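Local coordinates for glutaredoxin (Populus tremula x Populus tremuloides, PDB 2E7P), which binds a [2Fe-2S] cluster together with glutathione and probably reduces glutathione-containing, other small-molecule and protein disulfides, at residues A17-A20 with P21-F25. Numbering follows the deposited sequence.
Sequences ASSA and PVVVF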
# COMPACT_ATOMS: atom_id res chain seq x y z
N ALA C 17 -2.38 -8.85 19.26
CA ALA C 17 -1.36 -9.70 18.60
C ALA C 17 -1.49 -11.20 18.90
O ALA C 17 -1.09 -12.06 18.08
CB ALA C 17 0.02 -9.22 18.97
N SER C 18 -2.05 -11.50 20.07
CA SER C 18 -2.28 -12.89 20.49
C SER C 18 -3.76 -13.26 20.39
O SER C 18 -4.12 -14.38 20.74
CB SER C 18 -1.81 -13.09 21.93
OG SER C 18 -0.40 -13.10 21.97
N SER C 19 -4.58 -12.35 19.90
CA SER C 19 -6.05 -12.55 19.87
C SER C 19 -6.60 -13.60 18.87
O SER C 19 -7.77 -13.93 18.92
CB SER C 19 -6.77 -11.21 19.70
OG SER C 19 -6.66 -10.67 18.39
N ALA C 20 -5.76 -14.11 17.97
CA ALA C 20 -6.20 -15.12 17.01
C ALA C 20 -4.98 -15.93 16.69
O ALA C 20 -3.88 -15.48 16.95
CB ALA C 20 -6.80 -14.46 15.75
N PRO C 21 -5.16 -17.16 16.20
CA PRO C 21 -3.99 -17.93 15.76
C PRO C 21 -3.07 -17.18 14.77
O PRO C 21 -1.86 -17.31 14.85
CB PRO C 21 -4.63 -19.15 15.09
CG PRO C 21 -5.91 -19.36 15.87
CD PRO C 21 -6.41 -17.93 16.05
N VAL C 22 -3.63 -16.39 13.86
CA VAL C 22 -2.81 -15.53 13.00
C VAL C 22 -3.37 -14.12 13.04
O VAL C 22 -4.58 -13.90 12.91
CB VAL C 22 -2.75 -16.01 11.54
CG1 VAL C 22 -1.77 -15.13 10.70
CG2 VAL C 22 -2.36 -17.50 11.46
N VAL C 23 -2.49 -13.16 13.22
CA VAL C 23 -2.92 -11.77 13.30
C VAL C 23 -2.02 -10.92 12.40
O VAL C 23 -0.76 -10.99 12.48
CB VAL C 23 -2.93 -11.23 14.76
CG1 VAL C 23 -3.23 -9.71 14.76
CG2 VAL C 23 -3.96 -12.01 15.64
N VAL C 24 -2.67 -10.14 11.56
CA VAL C 24 -1.99 -9.23 10.64
C VAL C 24 -2.38 -7.79 10.96
O VAL C 24 -3.49 -7.38 10.69
CB VAL C 24 -2.33 -9.54 9.15
CG1 VAL C 24 -1.60 -8.61 8.22
CG2 VAL C 24 -1.95 -10.99 8.79
N PHE C 25 -1.47 -7.02 11.53
CA PHE C 25 -1.63 -5.55 11.57
C PHE C 25 -1.36 -4.96 10.17
O PHE C 25 -0.35 -5.24 9.55
CB PHE C 25 -0.75 -4.91 12.66
CG PHE C 25 -1.07 -5.39 14.06
CD1 PHE C 25 -2.02 -4.75 14.84
CD2 PHE C 25 -0.39 -6.47 14.60
CE1 PHE C 25 -2.29 -5.16 16.14
CE2 PHE C 25 -0.68 -6.92 15.88
CZ PHE C 25 -1.63 -6.25 16.65
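Phe25 reaches back from the first strand of this thioredoxin fold to Ala17, near the end of helix 3-18, and the two residues flank the short connection from helix into sheet. Its long, flat apolar side chain can span from strand to buried helix end. The phenyl ring meets the helix by its edge: CE2 lies 3.9 Å from Ala17 CB, which sits in the ring plane, and CZ is 3.8 Å from Ala17 N. Phe25 CG stands anti to the carbonyl carbon (chi1 -60°), a torsion that lays the far edge of the ring against Ala17. The small methyl of Ala17 suits a place where that edge also lies against the helix backbone. A serine in place of Phe25 would probably leave this methyl without its aromatic neighbour and open a gap between helix and strand.

Two residues earlier, Val23 points into the same angle, its beta-branched shape suiting an extended strand. Val50 touches Val23 and Phe25, and Phe78 touches Ala17, from the strands on either side of 22-26. Pro21, a rigid ring, suits the exposed corner. The short methyl of Ala20 leaves room inside the bend for Val23 CG2, 3.8 Å from Ala20 CB and 3.6 Å from Ala20 N.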